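Local coordinates for protein small ribosomal subunit biogenesis GTPase RsgA (Thermotoga maritima, PDB 1U0L) that probably assists late maturation of the 30S ribosomal subunit as a circularly permuted, zinc-containing GTPase that hydrolyses GTP slowly, at residues Leu186-Arg196 / Leu217-Thr228; Leu234-Glu242 / Met291-Arg299. One frame throughout, in Å; residues are numbered along the deposited sequence.

Contact 1. Residues Leu186-Arg196 / Leu217-Thr228; sequences LNAINPGLKLR and LKFDFGGYVVDT
The ring of Phe219 meets Asn190 at its edge, where OD1 lies in the ring plane 3.8 Å from CD2, while one face takes Phe221 CZ, displaced from the ring centre. Phe221 in turn has Phe219 CB over one face and Ile189 CG2 at its edge, 3.6 Å from CE2. Leu186 CD1 and Leu193 CD1 reach Phe219 obliquely, and Leu186 CD1 continues to Val225 CG1 at 3.6 Å. With CG anti to the carbonyl carbon (chi1 -69°), Leu193 also sends CD2 to Leu217 CB, 3.8 Å away, the two side chains running alongside in opposite senses.

This places the end of helix 182-189, whose first residues belong to the P-loop, and the chain after it against the antiparallel strands 216-218 and 224-226 at one margin of the GTPase sheet. The strands are joined through a type I turn, Phe219 to Gly222. Asp220 N in this turn donates to a lone pair of Asn190 OD1 in the carbonyl plane (2.7 Å, 152° at the hydrogen), and Asn190 ND2 donates a hydrogen bond to Ile189 O. Replacing Asn190 by a leucine would probably leave Asp220 N without this acceptor and Ile189 O without the amide, the turn then resting on apolar packing. Farther along, Leu195 touches the bound GDP and Lys182, and its CD2 lies 3.4 Å from Asp227 O. The poorly ordered Arg196 forms a long salt bridge with Asp227, NE to OD2 3.6 Å, with the carboxylate oxygen over one guanidinium face, so the attraction is between charges alone.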
loop_
_atom_site.group_PDB
_atom_site.type_symbol
_atom_site.label_atom_id
_atom_site.label_comp_id
_atom_site.label_asym_id
_atom_site.label_seq_id
_atom_site.Cartn_x
_atom_site.Cartn_y
_atom_site.Cartn_z
ATOM N N LEU A 186 7.396 -8.060 9.615
ATOM C CA LEU A 186 6.564 -7.435 10.626
ATOM C C LEU A 186 7.046 -7.808 12.016
ATOM O O LEU A 186 7.191 -6.945 12.893
ATOM C CB LEU A 186 5.119 -7.891 10.456
ATOM C CG LEU A 186 4.086 -7.224 11.355
ATOM C CD1 LEU A 186 4.166 -5.723 11.198
ATOM C CD2 LEU A 186 2.698 -7.717 10.980
ATOM N N ASN A 187 7.298 -9.102 12.208
ATOM C CA ASN A 187 7.744 -9.603 13.498
ATOM C C ASN A 187 9.167 -9.185 13.802
ATOM O O ASN A 187 9.559 -9.111 14.960
ATOM C CB ASN A 187 7.613 -11.123 13.555
ATOM C CG ASN A 187 7.750 -11.659 14.966
ATOM O OD1 ASN A 187 8.851 -11.748 15.501
ATOM N ND2 ASN A 187 6.622 -11.999 15.583
ATOM N N ALA A 188 9.939 -8.915 12.759
ATOM C CA ALA A 188 11.320 -8.479 12.924
ATOM C C ALA A 188 11.342 -7.017 13.385
ATOM O O ALA A 188 12.235 -6.598 14.132
ATOM C CB ALA A 188 12.079 -8.625 11.597
ATOM N N ILE A 189 10.344 -6.256 12.934
ATOM C CA ILE A 189 10.209 -4.839 13.261
ATOM C C ILE A 189 9.664 -4.634 14.664
ATOM O O ILE A 189 10.051 -3.696 15.370
ATOM C CB ILE A 189 9.248 -4.141 12.291
ATOM C CG1 ILE A 189 9.703 -4.364 10.847
ATOM C CG2 ILE A 189 9.201 -2.661 12.597
ATOM C CD1 ILE A 189 8.658 -3.990 9.807
ATOM N N ASN A 190 8.754 -5.515 15.061
ATOM C CA ASN A 190 8.133 -5.445 16.377
ATOM C C ASN A 190 7.792 -6.838 16.871
ATOM O O ASN A 190 6.666 -7.296 16.687
ATOM C CB ASN A 190 6.838 -4.641 16.306
ATOM C CG ASN A 190 6.948 -3.290 16.968
ATOM O OD1 ASN A 190 5.934 -2.725 17.413
ATOM N ND2 ASN A 190 8.167 -2.754 17.035
ATOM N N PRO A 191 8.745 -7.530 17.508
ATOM C CA PRO A 191 8.478 -8.881 18.011
ATOM C C PRO A 191 7.068 -9.007 18.578
ATOM O O PRO A 191 6.661 -8.208 19.418
ATOM C CB PRO A 191 9.555 -9.058 19.071
ATOM C CG PRO A 191 10.729 -8.392 18.418
ATOM C CD PRO A 191 10.116 -7.109 17.848
ATOM N N GLY A 192 6.322 -9.997 18.100
ATOM C CA GLY A 192 4.962 -10.191 18.572
ATOM C C GLY A 192 3.900 -9.939 17.514
ATOM O O GLY A 192 2.932 -10.692 17.414
ATOM N N LEU A 193 4.079 -8.878 16.731
ATOM C CA LEU A 193 3.146 -8.509 15.668
ATOM C C LEU A 193 3.200 -9.472 14.484
ATOM O O LEU A 193 4.269 -9.971 14.125
ATOM C CB LEU A 193 3.470 -7.107 15.149
ATOM C CG LEU A 193 3.218 -5.899 16.041
ATOM C CD1 LEU A 193 3.624 -4.651 15.288
ATOM C CD2 LEU A 193 1.743 -5.838 16.424
ATOM N N LYS A 194 2.053 -9.718 13.857
ATOM C CA LYS A 194 2.025 -10.621 12.712
ATOM C C LYS A 194 0.786 -10.445 11.854
ATOM O O LYS A 194 -0.258 -10.011 12.342
ATOM C CB LYS A 194 2.106 -12.072 13.182
ATOM C CG LYS A 194 0.972 -12.470 14.113
ATOM C CD LYS A 194 1.154 -13.880 14.654
ATOM C CE LYS A 194 2.495 -14.043 15.368
ATOM N NZ LYS A 194 2.687 -13.078 16.491
ATOM N N LEU A 195 0.916 -10.784 10.574
ATOM C CA LEU A 195 -0.183 -10.691 9.621
ATOM C C LEU A 195 -1.260 -11.714 9.934
ATOM O O LEU A 195 -1.035 -12.630 10.716
ATOM C CB LEU A 195 0.336 -10.929 8.212
ATOM C CG LEU A 195 1.270 -9.852 7.668
ATOM C CD1 LEU A 195 1.924 -10.343 6.383
ATOM C CD2 LEU A 195 0.482 -8.569 7.421
ATOM N N ARG A 196 -2.432 -11.568 9.333
ATOM C CA ARG A 196 -3.500 -12.525 9.572
ATOM C C ARG A 196 -3.185 -13.832 8.864
ATOM O O ARG A 196 -4.051 -14.696 8.736
ATOM C CB ARG A 196 -4.836 -11.986 9.064
ATOM C CG ARG A 196 -5.637 -11.243 10.105
ATOM C CD ARG A 196 -5.838 -12.097 11.348
ATOM N NE ARG A 196 -7.033 -11.712 12.091
ATOM C CZ ARG A 196 -8.271 -11.798 11.611
ATOM N NH1 ARG A 196 -8.478 -12.257 10.381
ATOM N NH2 ARG A 196 -9.303 -11.426 12.358
ATOM N N LEU A 217 -2.435 -2.375 13.661
ATOM C CA LEU A 217 -1.530 -2.790 14.707
ATOM C C LEU A 217 -0.646 -1.597 15.002
ATOM O O LEU A 217 -0.064 -1.011 14.083
ATOM C CB LEU A 217 -0.692 -3.974 14.240
ATOM C CG LEU A 217 -1.525 -5.211 13.920
ATOM C CD1 LEU A 217 -0.666 -6.243 13.214
ATOM C CD2 LEU A 217 -2.119 -5.767 15.207
ATOM N N LYS A 218 -0.550 -1.222 16.275
ATOM C CA LYS A 218 0.262 -0.077 16.635
ATOM C C LYS A 218 1.721 -0.483 16.753
ATOM O O LYS A 218 2.043 -1.521 17.328
ATOM C CB LYS A 218 -0.217 0.520 17.958
ATOM C CG LYS A 218 0.393 1.880 18.272
ATOM C CD LYS A 218 0.084 2.358 19.684
ATOM C CE LYS A 218 -1.412 2.506 19.937
ATOM N NZ LYS A 218 -2.135 1.197 19.963
ATOM N N PHE A 219 2.602 0.339 16.199
ATOM C CA PHE A 219 4.028 0.064 16.266
ATOM C C PHE A 219 4.622 0.620 17.545
ATOM O O PHE A 219 4.188 1.656 18.056
ATOM C CB PHE A 219 4.766 0.689 15.079
ATOM C CG PHE A 219 4.744 -0.151 13.838
ATOM C CD1 PHE A 219 4.339 0.394 12.622
ATOM C CD2 PHE A 219 5.138 -1.482 13.880
ATOM C CE1 PHE A 219 4.322 -0.374 11.465
ATOM C CE2 PHE A 219 5.125 -2.261 12.729
ATOM C CZ PHE A 219 4.716 -1.707 11.520
ATOM N N ASP A 220 5.629 -0.075 18.051
ATOM C CA ASP A 220 6.326 0.345 19.251
ATOM C C ASP A 220 6.688 1.813 19.127
ATOM O O ASP A 220 6.482 2.599 20.049
ATOM C CB ASP A 220 7.612 -0.462 19.404
ATOM C CG ASP A 220 7.581 -1.376 20.596
ATOM O OD1 ASP A 220 6.475 -1.599 21.132
ATOM O OD2 ASP A 220 8.658 -1.877 20.992
ATOM N N PHE A 221 7.216 2.164 17.960
ATOM C CA PHE A 221 7.687 3.508 17.672
ATOM C C PHE A 221 6.663 4.483 17.123
ATOM O O PHE A 221 7.039 5.509 16.548
ATOM C CB PHE A 221 8.855 3.406 16.702
ATOM C CG PHE A 221 8.559 2.547 15.506
ATOM C CD1 PHE A 221 7.762 3.022 14.468
ATOM C CD2 PHE A 221 9.046 1.251 15.432
ATOM C CE1 PHE A 221 7.456 2.217 13.378
ATOM C CE2 PHE A 221 8.746 0.442 14.350
ATOM C CZ PHE A 221 7.949 0.925 13.320
ATOM N N GLY A 222 5.380 4.182 17.287
ATOM C CA GLY A 222 4.358 5.089 16.793
ATOM C C GLY A 222 4.083 4.900 15.318
ATOM O O GLY A 222 4.986 4.955 14.476
ATOM N N GLY A 223 2.817 4.687 14.994
ATOM C CA GLY A 223 2.434 4.468 13.615
ATOM C C GLY A 223 1.667 3.165 13.616
ATOM O O GLY A 223 1.650 2.465 14.631
ATOM N N TYR A 224 1.022 2.839 12.505
ATOM C CA TYR A 224 0.277 1.599 12.433
ATOM C C TYR A 224 0.513 0.872 11.136
ATOM O O TYR A 224 0.893 1.476 10.127
ATOM C CB TYR A 224 -1.220 1.834 12.514
ATOM C CG TYR A 224 -1.713 2.638 13.677
ATOM C CD1 TYR A 224 -1.664 4.035 13.658
ATOM C CD2 TYR A 224 -2.347 2.012 14.750
ATOM C CE1 TYR A 224 -2.249 4.788 14.671
ATOM C CE2 TYR A 224 -2.936 2.757 15.768
ATOM C CZ TYR A 224 -2.889 4.141 15.719
ATOM O OH TYR A 224 -3.531 4.867 16.686
ATOM N N VAL A 225 0.270 -0.435 11.179
ATOM C CA VAL A 225 0.359 -1.281 10.000
ATOM C C VAL A 225 -0.885 -2.158 10.013
ATOM O O VAL A 225 -1.322 -2.624 11.068
ATOM C CB VAL A 225 1.625 -2.164 9.963
ATOM C CG1 VAL A 225 1.596 -3.213 11.084
ATOM C CG2 VAL A 225 1.732 -2.809 8.569
ATOM N N VAL A 226 -1.454 -2.367 8.834
ATOM C CA VAL A 226 -2.674 -3.142 8.718
ATOM C C VAL A 226 -2.571 -4.628 9.018
ATOM O O VAL A 226 -1.546 -5.269 8.831
ATOM C CB VAL A 226 -3.320 -2.948 7.326
ATOM C CG1 VAL A 226 -4.788 -3.339 7.370
ATOM C CG2 VAL A 226 -3.192 -1.491 6.890
ATOM N N ASP A 227 -3.686 -5.127 9.529
ATOM C CA ASP A 227 -3.930 -6.509 9.911
ATOM C C ASP A 227 -3.488 -7.439 8.795
ATOM O O ASP A 227 -2.529 -8.172 8.931
ATOM C CB ASP A 227 -5.434 -6.652 10.137
ATOM C CG ASP A 227 -5.787 -7.805 11.010
ATOM O OD1 ASP A 227 -4.932 -8.197 11.824
ATOM O OD2 ASP A 227 -6.931 -8.302 10.895
ATOM N N THR A 228 -4.210 -7.377 7.681
ATOM C CA THR A 228 -3.951 -8.201 6.509
ATOM C C THR A 228 -3.150 -7.409 5.456
ATOM O O THR A 228 -2.910 -6.211 5.628
ATOM C CB THR A 228 -5.296 -8.703 5.918
ATOM O OG1 THR A 228 -5.832 -7.729 5.016
ATOM C CG2 THR A 228 -6.318 -8.919 7.044
#

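Contact 2. Residues Leu234-Glu242 / Met291-Arg299; sequences LEINDIEPE and MFYELLGRR
Pro241 and Leu295 bring the two backbones closest, their CA atoms 5.4 Å apart where the loop 234-240 turns into the short helix 241-244 beside the last turns of helix 282-296. The contact therefore packs the loop 234-240 and the start of helix 241-244 against the C-terminal helix of the zinc-containing helical region. Its apolar centre is Leu295. The torsion that sets CG anti to the carbonyl carbon (chi1 -64°) turns the branch point of this leucine to the loop, and its two methyls meet different residues there: CD2 packs on Ile236 CG2, and CD1 on Ile239 CG2 at 3.8 Å. Ile236 uses its other branch one helical turn earlier, where CD1 touches Met291 SD at 3.6 Å; its side chain runs roughly perpendicular to those of both Leu295 and Met291.

Pro241 fits along the same helix through separate ring atoms. Its CG faces Leu295 CB at 4.0 Å and Leu296 CD2 at 3.9 Å, whereas CB approaches Phe292 CE1, also at 3.9 Å. Phe292 has CG anti to the backbone N (chi1 -177°), which carries its ring to Pro241; the same side chain touches Asn262 and Val264 in the loop that also carries the zinc ligands Cys261 and His263. Leu244 adds to the packing from helix 241-244, touching both Met291 and Leu295.

Beyond the helix end, Arg298 returns over the loop, but it is poorly ordered and its placement is tentative. As modelled, its guanidinium has Ile239 O at the edge, in plane, and Glu240 OE1 above one face, forming a salt bridge to NH1 at 3.2 Å with the carboxylate turned 71° from the guanidinium plane.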
loop_
_atom_site.group_PDB
_atom_site.type_symbol
_atom_site.label_atom_id
_atom_site.label_comp_id
_atom_site.label_asym_id
_atom_site.label_seq_id
_atom_site.Cartn_x
_atom_site.Cartn_y
_atom_site.Cartn_z
ATOM N N LEU A 234 -4.434 -8.217 -6.516
ATOM C CA LEU A 234 -3.931 -7.515 -7.695
ATOM C C LEU A 234 -5.032 -7.244 -8.724
ATOM O O LEU A 234 -4.930 -7.665 -9.876
ATOM C CB LEU A 234 -2.822 -8.350 -8.345
ATOM C CG LEU A 234 -1.526 -8.522 -7.542
ATOM C CD1 LEU A 234 -0.738 -9.708 -8.071
ATOM C CD2 LEU A 234 -0.679 -7.245 -7.623
ATOM N N GLU A 235 -6.079 -6.540 -8.309
ATOM C CA GLU A 235 -7.189 -6.248 -9.204
ATOM C C GLU A 235 -7.174 -4.859 -9.817
ATOM O O GLU A 235 -7.555 -3.882 -9.181
ATOM C CB GLU A 235 -8.519 -6.462 -8.486
ATOM C CG GLU A 235 -8.904 -7.918 -8.337
ATOM C CD GLU A 235 -10.157 -8.110 -7.499
ATOM O OE1 GLU A 235 -10.646 -9.258 -7.408
ATOM O OE2 GLU A 235 -10.650 -7.113 -6.928
ATOM N N ILE A 236 -6.735 -4.793 -11.067
ATOM C CA ILE A 236 -6.679 -3.551 -11.821
ATOM C C ILE A 236 -7.813 -3.590 -12.828
ATOM O O ILE A 236 -7.667 -4.147 -13.912
ATOM C CB ILE A 236 -5.361 -3.431 -12.588
ATOM C CG1 ILE A 236 -4.242 -3.062 -11.627
ATOM C CG2 ILE A 236 -5.480 -2.395 -13.677
ATOM C CD1 ILE A 236 -2.913 -2.860 -12.310
ATOM N N ASN A 237 -8.948 -3.008 -12.476
ATOM C CA ASN A 237 -10.095 -3.019 -13.375
ATOM C C ASN A 237 -10.796 -1.681 -13.314
ATOM O O ASN A 237 -11.348 -1.206 -14.306
ATOM C CB ASN A 237 -11.068 -4.133 -12.975
ATOM C CG ASN A 237 -10.488 -5.520 -13.189
ATOM O OD1 ASN A 237 -10.334 -5.968 -14.327
ATOM N ND2 ASN A 237 -10.154 -6.207 -12.095
ATOM N N ASP A 238 -10.769 -1.079 -12.133
ATOM C CA ASP A 238 -11.395 0.212 -11.929
ATOM C C ASP A 238 -10.614 1.254 -12.711
ATOM O O ASP A 238 -10.907 2.450 -12.634
ATOM C CB ASP A 238 -11.388 0.565 -10.443
ATOM C CG ASP A 238 -11.905 -0.562 -9.577
ATOM O OD1 ASP A 238 -13.029 -1.047 -9.833
ATOM O OD2 ASP A 238 -11.188 -0.964 -8.637
ATOM N N ILE A 239 -9.620 0.796 -13.468
ATOM C CA ILE A 239 -8.796 1.704 -14.247
ATOM C C ILE A 239 -9.078 1.682 -15.749
ATOM O O ILE A 239 -9.073 0.625 -16.383
ATOM C CB ILE A 239 -7.302 1.419 -14.022
ATOM C CG1 ILE A 239 -6.953 1.560 -12.533
ATOM C CG2 ILE A 239 -6.461 2.391 -14.860
ATOM C CD1 ILE A 239 -5.473 1.304 -12.213
ATOM N N GLU A 240 -9.327 2.865 -16.308
ATOM C CA GLU A 240 -9.593 3.004 -17.736
ATOM C C GLU A 240 -8.253 2.908 -18.443
ATOM O O GLU A 240 -7.232 3.350 -17.921
ATOM C CB GLU A 240 -10.243 4.358 -18.027
ATOM C CG GLU A 240 -11.624 4.285 -18.677
ATOM C CD GLU A 240 -12.638 3.522 -17.837
ATOM O OE1 GLU A 240 -12.654 2.275 -17.899
ATOM O OE2 GLU A 240 -13.416 4.173 -17.105
ATOM N N PRO A 241 -8.234 2.334 -19.645
ATOM C CA PRO A 241 -6.976 2.197 -20.389
ATOM C C PRO A 241 -6.169 3.493 -20.442
ATOM O O PRO A 241 -5.011 3.537 -20.029
ATOM C CB PRO A 241 -7.441 1.751 -21.775
ATOM C CG PRO A 241 -8.708 0.996 -21.473
ATOM C CD PRO A 241 -9.381 1.899 -20.458
ATOM N N GLU A 242 -6.798 4.545 -20.955
ATOM C CA GLU A 242 -6.161 5.854 -21.091
ATOM C C GLU A 242 -5.742 6.468 -19.757
ATOM O O GLU A 242 -5.040 7.476 -19.726
ATOM C CB GLU A 242 -7.106 6.807 -21.830
ATOM C CG GLU A 242 -8.555 6.735 -21.353
ATOM C CD GLU A 242 -9.327 5.577 -21.963
ATOM O OE1 GLU A 242 -10.356 5.174 -21.380
ATOM O OE2 GLU A 242 -8.914 5.078 -23.033
ATOM N N MET A 291 -0.383 -4.254 -19.567
ATOM C CA MET A 291 -1.505 -3.843 -18.730
ATOM C C MET A 291 -2.508 -3.026 -19.536
ATOM O O MET A 291 -3.714 -3.215 -19.407
ATOM C CB MET A 291 -1.008 -3.043 -17.518
ATOM C CG MET A 291 -0.732 -3.925 -16.300
ATOM S SD MET A 291 -0.348 -3.082 -14.761
ATOM C CE MET A 291 1.421 -2.970 -14.905
ATOM N N PHE A 292 -2.001 -2.126 -20.374
ATOM C CA PHE A 292 -2.856 -1.296 -21.203
ATOM C C PHE A 292 -3.849 -2.195 -21.934
ATOM O O PHE A 292 -5.062 -2.122 -21.710
ATOM C CB PHE A 292 -2.022 -0.514 -22.224
ATOM C CG PHE A 292 -2.833 0.422 -23.072
ATOM C CD1 PHE A 292 -3.154 1.689 -22.615
ATOM C CD2 PHE A 292 -3.352 0.004 -24.294
ATOM C CE1 PHE A 292 -3.992 2.531 -23.358
ATOM C CE2 PHE A 292 -4.192 0.836 -25.044
ATOM C CZ PHE A 292 -4.511 2.101 -24.572
ATOM N N TYR A 293 -3.326 -3.054 -22.803
ATOM C CA TYR A 293 -4.166 -3.961 -23.573
ATOM C C TYR A 293 -5.098 -4.837 -22.706
ATOM O O TYR A 293 -6.231 -5.153 -23.106
ATOM C CB TYR A 293 -3.268 -4.808 -24.479
ATOM C CG TYR A 293 -2.772 -4.050 -25.702
ATOM C CD1 TYR A 293 -1.539 -4.348 -26.287
ATOM C CD2 TYR A 293 -3.542 -3.037 -26.281
ATOM C CE1 TYR A 293 -1.081 -3.654 -27.409
ATOM C CE2 TYR A 293 -3.096 -2.339 -27.406
ATOM C CZ TYR A 293 -1.865 -2.652 -27.960
ATOM O OH TYR A 293 -1.419 -1.943 -29.053
ATOM N N GLU A 294 -4.622 -5.212 -21.520
ATOM C CA GLU A 294 -5.411 -6.018 -20.597
ATOM C C GLU A 294 -6.647 -5.260 -20.142
ATOM O O GLU A 294 -7.687 -5.862 -19.880
ATOM C CB GLU A 294 -4.580 -6.396 -19.377
ATOM C CG GLU A 294 -3.830 -7.696 -19.528
ATOM C CD GLU A 294 -2.889 -7.970 -18.375
ATOM O OE1 GLU A 294 -3.295 -7.782 -17.205
ATOM O OE2 GLU A 294 -1.742 -8.382 -18.637
ATOM N N LEU A 295 -6.540 -3.940 -20.044
ATOM C CA LEU A 295 -7.668 -3.133 -19.604
ATOM C C LEU A 295 -8.654 -2.882 -20.739
ATOM O O LEU A 295 -9.832 -2.627 -20.488
ATOM C CB LEU A 295 -7.176 -1.798 -19.021
ATOM C CG LEU A 295 -6.327 -1.879 -17.741
ATOM C CD1 LEU A 295 -5.863 -0.487 -17.309
ATOM C CD2 LEU A 295 -7.141 -2.527 -16.642
ATOM N N LEU A 296 -8.177 -2.961 -21.983
ATOM C CA LEU A 296 -9.034 -2.738 -23.155
ATOM C C LEU A 296 -10.091 -3.811 -23.333
ATOM O O LEU A 296 -11.169 -3.534 -23.858
ATOM C CB LEU A 296 -8.203 -2.665 -24.427
ATOM C CG LEU A 296 -7.716 -1.289 -24.855
ATOM C CD1 LEU A 296 -6.881 -1.435 -26.111
ATOM C CD2 LEU A 296 -8.909 -0.371 -25.081
ATOM N N GLY A 297 -9.760 -5.036 -22.923
ATOM C CA GLY A 297 -10.699 -6.137 -23.013
ATOM C C GLY A 297 -11.795 -5.960 -21.975
ATOM O O GLY A 297 -11.703 -6.467 -20.855
ATOM N N ARG A 298 -12.826 -5.210 -22.358
ATOM C CA ARG A 298 -13.981 -4.928 -21.508
ATOM C C ARG A 298 -14.982 -4.086 -22.301
ATOM O O ARG A 298 -14.930 -2.859 -22.296
ATOM C CB ARG A 298 -13.545 -4.202 -20.224
ATOM C CG ARG A 298 -12.645 -2.992 -20.433
ATOM C CD ARG A 298 -13.421 -1.679 -20.447
ATOM N NE ARG A 298 -14.032 -1.371 -19.154
ATOM C CZ ARG A 298 -13.356 -0.991 -18.073
ATOM N NH1 ARG A 298 -12.036 -0.866 -18.117
ATOM N NH2 ARG A 298 -14.002 -0.733 -16.944
ATOM N N ARG A 299 -15.886 -4.773 -22.994
ATOM C CA ARG A 299 -16.908 -4.134 -23.819
ATOM C C ARG A 299 -16.263 -3.371 -24.973
ATOM O O ARG A 299 -16.496 -2.175 -25.149
ATOM C CB ARG A 299 -17.764 -3.171 -22.987
ATOM C CG ARG A 299 -19.096 -2.829 -23.641
ATOM C CD ARG A 299 -19.734 -1.600 -23.023
ATOM N NE ARG A 299 -18.969 -0.393 -23.320
ATOM C CZ ARG A 299 -19.374 0.842 -23.039
ATOM N NH1 ARG A 299 -20.547 1.041 -22.450
ATOM N NH2 ARG A 299 -18.611 1.880 -23.354
#

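In the fold
From the N terminus, the chain passes through the OB-fold domain and the first strands of the permuted GTPase domain before reaching helix 182-189. Contact 1 then closes a loop with 20 residues between its segments, including the unmodelled 197-209, and ties the end of that helix to strands 216-218 and 224-226. Only after this does contact 2 open; its 48 intervening residues include the zinc ligands and the first turns of helix 282-296, whose end makes the contact. The two loops are thus in series, neither nested nor crossing. Their centres are 34 Å apart on opposite sides of the chain's centre: contact 1 works within the GTPase domain, contact 2 joins the chain at 234-242 to the C-terminal helix beside the zinc-binding loop.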